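Side-chain contacts in putative NADP oxidoreductase BF3122 (Bacteroides fragilis, PDB 3D1L), which is probably an NADP-dependent oxidoreductase that pairs a Rossmann-type nucleotide-binding domain with a helical domain of the 6-phosphogluconate dehydrogenase C-terminal type: residues Val132-Lys135 against Glu136-Phe139; Ala149-Leu152 against Lys153-Ser157; Asn186-Tyr189 against Ala190-Ala193; Asp204-Leu207 against Pro208-Asp211. All blocks are in the same frame, centred on the assembly; numbering follows the deposited sequence.

Contact 1 (Val132-Lys135 against Glu136-Phe139); sequences VDFK and EIPF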
ATOM      1  N   VAL B 132     -14.145   7.721  -1.616  1.00 50.57           N
ATOM      2  CA  VAL B 132     -14.295   6.262  -1.701  1.00 50.16           C
ATOM      3  C   VAL B 132     -15.673   5.878  -2.179  1.00 49.84           C
ATOM      4  O   VAL B 132     -16.654   6.530  -1.841  1.00 49.54           O
ATOM      5  CB  VAL B 132     -14.024   5.512  -0.355  1.00 49.95           C
ATOM      6  CG1 VAL B 132     -12.594   5.636   0.023  1.00 50.92           C
ATOM      7  CG2 VAL B 132     -14.902   6.028   0.756  1.00 49.12           C
ATOM      8  N   ASP B 133     -15.733   4.806  -2.961  1.00 48.95           N
ATOM      9  CA  ASP B 133     -16.991   4.238  -3.358  1.00 48.26           C
ATOM     10  C   ASP B 133     -17.607   3.496  -2.169  1.00 47.57           C
ATOM     11  O   ASP B 133     -17.137   2.398  -1.770  1.00 47.44           O
ATOM     12  CB  ASP B 133     -16.783   3.296  -4.542  1.00 48.92           C
ATOM     13  CG  ASP B 133     -18.064   3.069  -5.338  1.00 51.09           C
ATOM     14  OD1 ASP B 133     -19.096   3.744  -5.045  1.00 49.91           O
ATOM     15  OD2 ASP B 133     -18.022   2.225  -6.270  1.00 53.88           O
ATOM     16  N   PHE B 134     -18.640   4.111  -1.590  1.00 46.39           N
ATOM     17  CA  PHE B 134     -19.477   3.451  -0.588  1.00 45.41           C
ATOM     18  C   PHE B 134     -20.184   2.167  -1.036  1.00 45.27           C
ATOM     19  O   PHE B 134     -20.498   1.323  -0.188  1.00 45.03           O
ATOM     20  CB  PHE B 134     -20.474   4.432   0.014  1.00 45.36           C
ATOM     21  CG  PHE B 134     -19.992   5.042   1.276  1.00 44.06           C
ATOM     22  CD1 PHE B 134     -19.031   6.060   1.243  1.00 42.17           C
ATOM     23  CD2 PHE B 134     -20.446   4.565   2.497  1.00 42.92           C
ATOM     24  CE1 PHE B 134     -18.564   6.612   2.413  1.00 43.81           C
ATOM     25  CE2 PHE B 134     -19.979   5.103   3.689  1.00 42.75           C
ATOM     26  CZ  PHE B 134     -19.036   6.124   3.650  1.00 45.03           C
ATOM     27  N   LYS B 135     -20.404   1.999  -2.346  1.00 45.11           N
ATOM     28  CA  LYS B 135     -21.101   0.806  -2.847  1.00 45.56           C
ATOM     29  C   LYS B 135     -20.498  -0.503  -2.336  1.00 45.36           C
ATOM     30  O   LYS B 135     -21.236  -1.446  -2.016  1.00 45.30           O
ATOM     31  CB  LYS B 135     -21.232   0.787  -4.376  1.00 46.12           C
ATOM     32  CG  LYS B 135     -22.196   1.863  -4.924  1.00 46.90           C
ATOM     33  CD  LYS B 135     -23.673   1.545  -4.644  1.00 49.25           C
ATOM     34  CE  LYS B 135     -24.569   2.773  -4.891  1.00 51.21           C
ATOM     35  NZ  LYS B 135     -26.021   2.471  -4.718  1.00 52.67           N
ATOM     36  N   GLU B 136     -19.177  -0.562  -2.215  1.00 45.02           N
ATOM     37  CA  GLU B 136     -18.574  -1.805  -1.741  1.00 45.64           C
ATOM     38  C   GLU B 136     -18.072  -1.842  -0.283  1.00 44.06           C
ATOM     39  O   GLU B 136     -17.367  -2.776   0.105  1.00 44.26           O
ATOM     40  CB  GLU B 136     -17.540  -2.312  -2.743  1.00 46.62           C
ATOM     41  CG  GLU B 136     -18.220  -2.942  -3.975  1.00 49.87           C
ATOM     42  CD  GLU B 136     -19.037  -4.203  -3.641  1.00 53.58           C
ATOM     43  OE1 GLU B 136     -18.419  -5.210  -3.241  1.00 56.68           O
ATOM     44  OE2 GLU B 136     -20.282  -4.203  -3.797  1.00 54.21           O
ATOM     45  N   ILE B 137     -18.487  -0.863   0.512  1.00 42.45           N
ATOM     46  CA  ILE B 137     -18.125  -0.797   1.925  1.00 42.02           C
ATOM     47  C   ILE B 137     -19.014  -1.693   2.810  1.00 41.58           C
ATOM     48  O   ILE B 137     -20.238  -1.523   2.861  1.00 41.50           O
ATOM     49  CB  ILE B 137     -18.063   0.686   2.462  1.00 42.06           C
ATOM     50  CG1 ILE B 137     -17.036   1.493   1.636  1.00 41.51           C
ATOM     51  CG2 ILE B 137     -17.664   0.700   3.929  1.00 40.90           C
ATOM     52  CD1 ILE B 137     -16.901   2.979   2.017  1.00 41.84           C
ATOM     53  N   PRO B 138     -18.402  -2.674   3.490  1.00 41.56           N
ATOM     54  CA  PRO B 138     -19.173  -3.415   4.500  1.00 41.37           C
ATOM     55  C   PRO B 138     -19.745  -2.464   5.574  1.00 40.93           C
ATOM     56  O   PRO B 138     -18.988  -1.741   6.241  1.00 40.48           O
ATOM     57  CB  PRO B 138     -18.140  -4.362   5.119  1.00 41.70           C
ATOM     58  CG  PRO B 138     -17.009  -4.427   4.133  1.00 42.14           C
ATOM     59  CD  PRO B 138     -17.005  -3.143   3.379  1.00 41.12           C
ATOM     60  N   PHE B 139     -21.067  -2.459   5.715  1.00 40.62           N
ATOM     61  CA  PHE B 139     -21.751  -1.584   6.657  1.00 41.48           C
ATOM     62  C   PHE B 139     -22.438  -2.479   7.700  1.00 41.93           C
ATOM     63  O   PHE B 139     -23.382  -3.172   7.365  1.00 42.11           O
ATOM     64  CB  PHE B 139     -22.832  -0.833   5.892  1.00 41.45           C
ATOM     65  CG  PHE B 139     -22.856   0.629   6.110  1.00 42.52           C
ATOM     66  CD1 PHE B 139     -23.186   1.169   7.341  1.00 42.23           C
ATOM     67  CD2 PHE B 139     -22.624   1.483   5.046  1.00 43.39           C
ATOM     68  CE1 PHE B 139     -23.247   2.535   7.505  1.00 45.31           C
ATOM     69  CE2 PHE B 139     -22.695   2.849   5.195  1.00 42.38           C
ATOM     70  CZ  PHE B 139     -23.003   3.385   6.407  1.00 43.35           C
TER
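Ile137 reaches back along the chain and lays its terminal methyl on the ring of Phe134, a CH-pi contact in which CD1 stands 3.7 Å from the ring centroid and 8° off the ring normal. The branch that does this is CG1, set anti to the carbonyl carbon (chi1 -58°) and running on extended to CD1, which suits isoleucine: the unbranched CG1-CD1 arm is long enough to lay a methyl over the ring centre. The same methyl also receives Val132, whose CG2 lies 3.9 Å from Ile137 CD1, the two side chains crossing at about a right angle; Val132 also meets Glu212 of the second subunit. A second aromatic contact comes from Phe139, whose CE2 meets Phe134 CE2 at 3.8 Å, at the edge of the Phe134 ring and near its plane.

The polar part is one backbone bond, Ile137 N to Phe134 O, 3.1 Å long and nearly straight at the hydrogen (165°), with the donor well above the carbonyl plane. It closes a type I beta turn, Phe134 to Ile137, with Lys135 and Glu136 at its corners. Lys135 N makes a weak bond to Asp133 OD1.

Phe134 packs on Asn24, Leu25 and Ala28 of helix 20-31, and Phe134, Ile137 and Phe139 all rest on Pro122 of strand 117-122, where the turn leads into strand 139-143.

Contact 2 (Ala149-Leu152 against Lys153-Ser157); sequences AAFL and KAIAS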
ATOM      1  N   ALA B 149     -33.437  -1.105  13.571  1.00 45.05           N
ATOM      2  CA  ALA B 149     -32.468  -1.782  12.694  1.00 44.53           C
ATOM      3  C   ALA B 149     -32.897  -1.762  11.225  1.00 44.25           C
ATOM      4  O   ALA B 149     -32.048  -1.544  10.355  1.00 44.47           O
ATOM      5  CB  ALA B 149     -32.181  -3.222  13.160  1.00 44.62           C
ATOM      6  N   ALA B 150     -34.188  -1.994  10.949  1.00 42.86           N
ATOM      7  CA  ALA B 150     -34.708  -1.910   9.581  1.00 42.59           C
ATOM      8  C   ALA B 150     -34.545  -0.513   8.988  1.00 42.63           C
ATOM      9  O   ALA B 150     -34.178  -0.358   7.818  1.00 42.53           O
ATOM     10  CB  ALA B 150     -36.198  -2.356   9.511  1.00 43.24           C
ATOM     11  N   PHE B 151     -34.823   0.494   9.800  1.00 42.52           N
ATOM     12  CA  PHE B 151     -34.590   1.887   9.443  1.00 43.18           C
ATOM     13  C   PHE B 151     -33.122   2.202   9.099  1.00 42.71           C
ATOM     14  O   PHE B 151     -32.846   2.795   8.054  1.00 43.26           O
ATOM     15  CB  PHE B 151     -35.050   2.782  10.592  1.00 43.70           C
ATOM     16  CG  PHE B 151     -34.929   4.232  10.302  1.00 45.02           C
ATOM     17  CD1 PHE B 151     -35.778   4.840   9.379  1.00 48.91           C
ATOM     18  CD2 PHE B 151     -33.991   5.005  10.953  1.00 45.47           C
ATOM     19  CE1 PHE B 151     -35.669   6.209   9.096  1.00 47.63           C
ATOM     20  CE2 PHE B 151     -33.881   6.367  10.678  1.00 46.46           C
ATOM     21  CZ  PHE B 151     -34.730   6.958   9.738  1.00 46.60           C
ATOM     22  N   LEU B 152     -32.190   1.842   9.985  1.00 42.09           N
ATOM     23  CA  LEU B 152     -30.734   2.020   9.711  1.00 41.66           C
ATOM     24  C   LEU B 152     -30.268   1.261   8.459  1.00 41.78           C
ATOM     25  O   LEU B 152     -29.567   1.808   7.622  1.00 41.62           O
ATOM     26  CB  LEU B 152     -29.878   1.628  10.925  1.00 41.03           C
ATOM     27  CG  LEU B 152     -29.962   2.473  12.202  1.00 41.36           C
ATOM     28  CD1 LEU B 152     -29.198   1.840  13.362  1.00 38.88           C
ATOM     29  CD2 LEU B 152     -29.492   3.937  11.967  1.00 40.39           C
ATOM     30  N   LYS B 153     -30.680   0.007   8.322  1.00 42.10           N
ATOM     31  CA  LYS B 153     -30.327  -0.778   7.143  1.00 43.32           C
ATOM     32  C   LYS B 153     -30.844  -0.190   5.831  1.00 42.74           C
ATOM     33  O   LYS B 153     -30.179  -0.263   4.798  1.00 42.71           O
ATOM     34  CB  LYS B 153     -30.814  -2.216   7.296  1.00 43.35           C
ATOM     35  CG  LYS B 153     -30.003  -2.987   8.319  1.00 46.98           C
ATOM     36  CD  LYS B 153     -30.740  -4.265   8.768  1.00 50.50           C
ATOM     37  CE  LYS B 153     -30.829  -5.262   7.656  1.00 52.40           C
ATOM     38  NZ  LYS B 153     -31.662  -6.414   8.096  1.00 56.38           N
ATOM     39  N   ALA B 154     -32.029   0.394   5.886  1.00 42.76           N
ATOM     40  CA  ALA B 154     -32.612   1.013   4.725  1.00 43.09           C
ATOM     41  C   ALA B 154     -31.785   2.223   4.325  1.00 43.28           C
ATOM     42  O   ALA B 154     -31.518   2.425   3.133  1.00 43.70           O
ATOM     43  CB  ALA B 154     -34.067   1.393   4.990  1.00 42.67           C
ATOM     44  N   ILE B 155     -31.355   3.012   5.314  1.00 43.11           N
ATOM     45  CA  ILE B 155     -30.456   4.141   5.054  1.00 42.12           C
ATOM     46  C   ILE B 155     -29.144   3.622   4.489  1.00 41.94           C
ATOM     47  O   ILE B 155     -28.712   4.094   3.442  1.00 41.48           O
ATOM     48  CB  ILE B 155     -30.166   4.992   6.312  1.00 42.43           C
ATOM     49  CG1 ILE B 155     -31.447   5.691   6.785  1.00 43.84           C
ATOM     50  CG2 ILE B 155     -29.065   6.028   6.019  1.00 41.66           C
ATOM     51  CD1 ILE B 155     -31.283   6.426   8.120  1.00 42.18           C
ATOM     52  N   ALA B 156     -28.518   2.661   5.179  1.00 41.03           N
ATOM     53  CA  ALA B 156     -27.217   2.115   4.736  1.00 41.40           C
ATOM     54  C   ALA B 156     -27.268   1.462   3.338  1.00 41.00           C
ATOM     55  O   ALA B 156     -26.315   1.592   2.573  1.00 40.62           O
ATOM     56  CB  ALA B 156     -26.608   1.162   5.777  1.00 40.63           C
ATOM     57  N   SER B 157     -28.387   0.815   3.000  1.00 41.04           N
ATOM     58  CA  SER B 157     -28.578   0.187   1.670  1.00 41.86           C
ATOM     59  C   SER B 157     -28.641   1.159   0.488  1.00 41.77           C
ATOM     60  O   SER B 157     -28.399   0.753  -0.648  1.00 41.91           O
ATOM     61  CB  SER B 157     -29.826  -0.702   1.656  1.00 42.16           C
ATOM     62  OG  SER B 157     -29.672  -1.766   2.587  1.00 44.01           O
TER
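Lys153 O is gripped twice by Ser157, by its backbone N at 2.8 Å and by its hydroxyl OG at 2.7 Å, the two donors coming from opposite faces of the carbonyl plane. Serine suits this place because its short side chain, with OG turned back (chi1 -62°), can bond to the carbonyl one turn earlier in the helix. Across the contact, Ala156 N to Leu152 O, 2.8 Å and close to straight at 173°, is one of four regular i to i+4 bonds.

Phe151 and Ile155 supply the side-chain contact, one turn apart. The CD1 methyl of Ile155 meets the far part of the Phe151 ring obliquely, 3.6 Å from CE2 and 3.8 Å from CZ. Setting CG anti to the backbone N (chi1 -177°) sends the Phe151 ring to where this methyl, four residues on, meets it. Lys70 makes a cation-pi contact with the same ring. Lys153 runs its aliphatic part past Ala149 O, CG lying 3.2 Å from that oxygen.

Leu152, on Leu97, Val99, Phe120 and Ile141, and Ala156 seat this crossover helix on the sheet, while the ammonium of Lys153 pairs in a salt bridge with Asp165 of strand 163-165.

Contact 3 (Asn186-Tyr189 against Ala190-Ala193); sequences NHMY and ALAA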
ATOM      1  N   ASN B 186      -0.881  -0.297   6.170  1.00 37.35           N
ATOM      2  CA  ASN B 186      -0.468   1.050   5.756  1.00 37.98           C
ATOM      3  C   ASN B 186       0.827   1.445   6.463  1.00 38.08           C
ATOM      4  O   ASN B 186       1.686   2.084   5.858  1.00 38.03           O
ATOM      5  CB  ASN B 186      -1.570   2.099   6.021  1.00 37.52           C
ATOM      6  CG  ASN B 186      -1.184   3.465   5.509  1.00 38.37           C
ATOM      7  OD1 ASN B 186      -1.331   3.767   4.315  1.00 38.92           O
ATOM      8  ND2 ASN B 186      -0.648   4.292   6.396  1.00 34.78           N
ATOM      9  N   HIS B 187       0.984   1.044   7.729  1.00 38.87           N
ATOM     10  CA  HIS B 187       2.241   1.326   8.455  1.00 38.98           C
ATOM     11  C   HIS B 187       3.441   0.682   7.767  1.00 39.39           C
ATOM     12  O   HIS B 187       4.499   1.285   7.715  1.00 40.05           O
ATOM     13  CB  HIS B 187       2.182   0.910   9.930  1.00 39.01           C
ATOM     14  CG  HIS B 187       3.374   1.356  10.731  1.00 38.81           C
ATOM     15  ND1 HIS B 187       3.725   2.683  10.873  1.00 38.68           N
ATOM     16  CD2 HIS B 187       4.300   0.650  11.422  1.00 37.69           C
ATOM     17  CE1 HIS B 187       4.813   2.774  11.622  1.00 37.46           C
ATOM     18  NE2 HIS B 187       5.182   1.554  11.964  1.00 37.67           N
HETATM   19  N   MSE B 188       3.277  -0.521   7.206  1.00 39.50           N
HETATM   20  CA  MSE B 188       4.367  -1.145   6.425  1.00 39.21           C
HETATM   21  C   MSE B 188       4.774  -0.293   5.230  1.00 39.56           C
HETATM   22  O   MSE B 188       5.973  -0.198   4.890  1.00 40.28           O
HETATM   23  CB  MSE B 188       3.989  -2.564   5.949  1.00 39.15           C
HETATM   24  CG  MSE B 188       3.614  -3.550   7.048  1.00 37.86           C
HETATM   25 SE   MSE B 188       5.081  -3.799   8.277  0.50 31.80          SE
HETATM   26  CE  MSE B 188       4.649  -2.615   9.695  1.00 35.31           C
ATOM     27  N   TYR B 189       3.779   0.305   4.579  1.00 39.59           N
ATOM     28  CA  TYR B 189       4.005   1.266   3.491  1.00 39.58           C
ATOM     29  C   TYR B 189       4.752   2.475   3.998  1.00 40.11           C
ATOM     30  O   TYR B 189       5.616   3.004   3.293  1.00 40.58           O
ATOM     31  CB  TYR B 189       2.690   1.785   2.867  1.00 39.13           C
ATOM     32  CG  TYR B 189       1.719   0.748   2.318  1.00 38.07           C
ATOM     33  CD1 TYR B 189       2.127  -0.545   1.981  1.00 38.11           C
ATOM     34  CD2 TYR B 189       0.389   1.098   2.112  1.00 38.85           C
ATOM     35  CE1 TYR B 189       1.215  -1.471   1.497  1.00 38.24           C
ATOM     36  CE2 TYR B 189      -0.524   0.209   1.608  1.00 40.01           C
ATOM     37  CZ  TYR B 189      -0.123  -1.080   1.310  1.00 39.60           C
ATOM     38  OH  TYR B 189      -1.088  -1.944   0.815  1.00 39.66           O
ATOM     39  N   ALA B 190       4.388   2.939   5.200  1.00 40.87           N
ATOM     40  CA  ALA B 190       4.996   4.139   5.811  1.00 40.88           C
ATOM     41  C   ALA B 190       6.475   3.956   6.146  1.00 41.52           C
ATOM     42  O   ALA B 190       7.270   4.872   5.948  1.00 41.97           O
ATOM     43  CB  ALA B 190       4.226   4.571   7.037  1.00 40.53           C
ATOM     44  N   LEU B 191       6.818   2.783   6.683  1.00 41.53           N
ATOM     45  CA  LEU B 191       8.192   2.408   6.989  1.00 41.69           C
ATOM     46  C   LEU B 191       9.022   2.280   5.717  1.00 42.24           C
ATOM     47  O   LEU B 191      10.112   2.827   5.654  1.00 42.75           O
ATOM     48  CB  LEU B 191       8.243   1.102   7.774  1.00 41.00           C
ATOM     49  CG  LEU B 191       7.655   1.144   9.188  1.00 40.49           C
ATOM     50  CD1 LEU B 191       7.735  -0.233   9.806  1.00 39.18           C
ATOM     51  CD2 LEU B 191       8.379   2.184  10.041  1.00 41.11           C
ATOM     52  N   ALA B 192       8.506   1.565   4.717  1.00 42.37           N
ATOM     53  CA  ALA B 192       9.156   1.499   3.413  1.00 43.25           C
ATOM     54  C   ALA B 192       9.439   2.916   2.914  1.00 43.92           C
ATOM     55  O   ALA B 192      10.564   3.187   2.501  1.00 45.18           O
ATOM     56  CB  ALA B 192       8.317   0.726   2.412  1.00 42.56           C
ATOM     57  N   ALA B 193       8.447   3.816   2.978  1.00 43.79           N
ATOM     58  CA  ALA B 193       8.643   5.218   2.588  1.00 44.57           C
ATOM     59  C   ALA B 193       9.747   5.925   3.374  1.00 44.99           C
ATOM     60  O   ALA B 193      10.522   6.683   2.792  1.00 44.87           O
ATOM     61  CB  ALA B 193       7.331   6.032   2.689  1.00 43.61           C
TER
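The imidazole of His187 carries Leu191 on one face: CG of the leucine stands 4.0 Å from the ring centroid, 24° off the normal, displaced toward the rim. The nearest ring atom is NE2, 3.7 Å from Leu191 CG, and the two methyls spread over that end of the ring, CD1 by CD2 and CD2 by CE1 of the histidine. Ala190 CB meets the same ring obliquely and from farther off. Having CG anti to the backbone N (chi1 -172°) puts the ring beside the side chain of Leu191, four residues on. Its NE2 is hydrogen-bonded to Ser261 of the second subunit, which should help fix the ring's rotation.

Met188, a selenomethionine, lies alongside Leu191 and points the same way; its chain, bent at chi2 and chi3, brings the methyl CE to 3.9 Å from Leu191 CD1. Small Ala190, Ala192 and Ala193 keep the helix slim, and Ala192 packs on Thr181 of the second subunit.

Asn186 ND2 bonds to Pro222 O and Gln226 OE1 of that subunit. The arrangement is a largely buried turn of the long helix 168-198, packed against the second subunit, consistent with the helical 6PGD-type C-terminal domain.

Contact 4 (Asp204-Leu207 against Pro208-Asp211); sequences DVML and PLID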
ATOM      1  N   ASP B 204       6.877   6.180  -4.309  1.00 46.58           N
ATOM      2  CA  ASP B 204       6.079   5.785  -5.472  1.00 47.27           C
ATOM      3  C   ASP B 204       6.551   4.541  -6.221  1.00 46.52           C
ATOM      4  O   ASP B 204       5.745   3.893  -6.891  1.00 46.46           O
ATOM      5  CB  ASP B 204       5.998   6.964  -6.449  1.00 47.81           C
ATOM      6  CG  ASP B 204       5.437   8.217  -5.795  1.00 51.95           C
ATOM      7  OD1 ASP B 204       4.189   8.298  -5.621  1.00 55.97           O
ATOM      8  OD2 ASP B 204       6.246   9.117  -5.444  1.00 54.90           O
ATOM      9  N   VAL B 205       7.845   4.220  -6.121  1.00 45.99           N
ATOM     10  CA  VAL B 205       8.411   3.032  -6.785  1.00 45.66           C
ATOM     11  C   VAL B 205       7.826   1.725  -6.222  1.00 45.24           C
ATOM     12  O   VAL B 205       8.016   0.644  -6.788  1.00 45.23           O
ATOM     13  CB  VAL B 205       9.987   2.974  -6.711  1.00 45.91           C
ATOM     14  CG1 VAL B 205      10.614   4.150  -7.423  1.00 45.29           C
ATOM     15  CG2 VAL B 205      10.509   2.868  -5.251  1.00 45.34           C
HETATM   16  N   MSE B 206       7.125   1.849  -5.099  1.00 44.72           N
HETATM   17  CA  MSE B 206       6.561   0.712  -4.393  1.00 44.18           C
HETATM   18  C   MSE B 206       5.157   0.377  -4.886  1.00 44.28           C
HETATM   19  O   MSE B 206       4.696  -0.741  -4.705  1.00 45.06           O
HETATM   20  CB  MSE B 206       6.531   0.997  -2.884  1.00 43.95           C
HETATM   21  CG  MSE B 206       7.887   0.951  -2.178  1.00 42.46           C
HETATM   22 SE   MSE B 206       8.777  -0.793  -2.136  0.50 43.46          SE
HETATM   23  CE  MSE B 206      10.215  -0.335  -3.314  1.00 39.22           C
ATOM     24  N   LEU B 207       4.490   1.341  -5.516  1.00 44.06           N
ATOM     25  CA  LEU B 207       3.078   1.206  -5.886  1.00 44.32           C
ATOM     26  C   LEU B 207       2.713  -0.039  -6.708  1.00 44.92           C
ATOM     27  O   LEU B 207       1.761  -0.731  -6.345  1.00 45.89           O
ATOM     28  CB  LEU B 207       2.513   2.501  -6.522  1.00 43.67           C
ATOM     29  CG  LEU B 207       2.475   3.746  -5.616  1.00 43.03           C
ATOM     30  CD1 LEU B 207       2.140   5.021  -6.433  1.00 42.97           C
ATOM     31  CD2 LEU B 207       1.538   3.585  -4.408  1.00 38.07           C
ATOM     32  N   PRO B 208       3.446  -0.326  -7.808  1.00 44.73           N
ATOM     33  CA  PRO B 208       3.262  -1.593  -8.537  1.00 44.73           C
ATOM     34  C   PRO B 208       3.256  -2.835  -7.640  1.00 44.57           C
ATOM     35  O   PRO B 208       2.425  -3.732  -7.840  1.00 44.30           O
ATOM     36  CB  PRO B 208       4.500  -1.659  -9.456  1.00 44.42           C
ATOM     37  CG  PRO B 208       4.861  -0.264  -9.716  1.00 44.75           C
ATOM     38  CD  PRO B 208       4.453   0.533  -8.465  1.00 44.74           C
ATOM     39  N   LEU B 209       4.184  -2.885  -6.678  1.00 44.12           N
ATOM     40  CA  LEU B 209       4.312  -4.027  -5.768  1.00 43.81           C
ATOM     41  C   LEU B 209       3.180  -4.068  -4.741  1.00 42.44           C
ATOM     42  O   LEU B 209       2.688  -5.138  -4.378  1.00 41.16           O
ATOM     43  CB  LEU B 209       5.688  -4.008  -5.080  1.00 44.69           C
ATOM     44  CG  LEU B 209       6.915  -3.975  -6.020  1.00 45.45           C
ATOM     45  CD1 LEU B 209       8.213  -3.903  -5.234  1.00 47.08           C
ATOM     46  CD2 LEU B 209       6.933  -5.179  -6.916  1.00 46.58           C
ATOM     47  N   ILE B 210       2.791  -2.887  -4.281  1.00 41.80           N
ATOM     48  CA  ILE B 210       1.648  -2.712  -3.365  1.00 41.79           C
ATOM     49  C   ILE B 210       0.357  -3.227  -4.013  1.00 41.75           C
ATOM     50  O   ILE B 210      -0.425  -3.955  -3.374  1.00 41.58           O
ATOM     51  CB  ILE B 210       1.503  -1.213  -2.935  1.00 41.39           C
ATOM     52  CG1 ILE B 210       2.599  -0.867  -1.919  1.00 41.98           C
ATOM     53  CG2 ILE B 210       0.097  -0.910  -2.367  1.00 41.74           C
ATOM     54  CD1 ILE B 210       2.651   0.564  -1.504  1.00 41.94           C
ATOM     55  N   ASP B 211       0.164  -2.851  -5.280  1.00 41.62           N
ATOM     56  CA  ASP B 211      -0.967  -3.296  -6.082  1.00 43.15           C
ATOM     57  C   ASP B 211      -0.984  -4.806  -6.290  1.00 43.18           C
ATOM     58  O   ASP B 211      -2.027  -5.429  -6.108  1.00 43.70           O
ATOM     59  CB  ASP B 211      -0.980  -2.612  -7.453  1.00 43.18           C
ATOM     60  CG  ASP B 211      -1.342  -1.146  -7.370  1.00 45.49           C
ATOM     61  OD1 ASP B 211      -1.650  -0.627  -6.253  1.00 47.76           O
ATOM     62  OD2 ASP B 211      -1.318  -0.508  -8.436  1.00 47.44           O
TER
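Ile210 pushes its CG1 arm back toward Met206 and Leu207, lying loosely in the groove between Met206 CB and Leu207 CD2. Its CD1 comes 4.1 Å from Met206 CB and 4.3 Å from Leu207 CD2, both loose apolar contacts. The arm gets there because CG1 is anti to the carbonyl carbon (chi1 -75°) and the chain then runs straight to CD1, a slim projection that an isoleucine can offer while CG2 faces Tyr189 of helix 168-198. Leu209 meets the far end of Met206, its CD1 lying 4.4 Å from SE of this selenomethionine, whose chain is bent at chi2 and chi3.

Pro208 CD, bonded to the peptide nitrogen that follows Leu207, lies 3.4 Å from Leu207 CB, tighter than usual for two carbons. The proline N has no hydrogen, which suits the first turn of a helix, where a residue lacking a donor costs no backbone bond.

The chain changes here from a 3-10 segment, 204-206, to helix 207-219, and Met206 O takes part in both patterns. It accepts Ile210 N at 2.9 Å with a near-straight geometry (161°) and Leu209 N by a weak bond, while Leu207 O accepts Asp211 N.

Leu209 also touches the bound 2-mercapto-propion aldehyde, Ile210 packs on Thr181 of the second subunit, and Asp211 OD1 is hydrogen-bonded to His218 of that subunit. The chemistry thus implies an apolar helix start that presents a leucine to the ligand, with a carboxylate directed to the partner subunit.

How the contacts relate
From the N terminus the four contacts follow in series, none nesting within or crossing another, and each closes only a short local turn. Contact 1 shapes the loop before strand 139-143; contact 2 lies on the next helix, 146-157, and the two touch where Phe139 CD1 meets Ala156 CB at 3.8 Å, joining the start of strand 139-143 to helix 146-157. Contact 3 follows on helix 168-198, about 37 Å from contact 2 between centres. Contact 4 begins helix 207-219 and meets contact 3 through Tyr189 OH and Ile210 CG2, 3.5 Å apart. Contacts 1, 3 and 4 all touch the second subunit, whereas contact 2 does not.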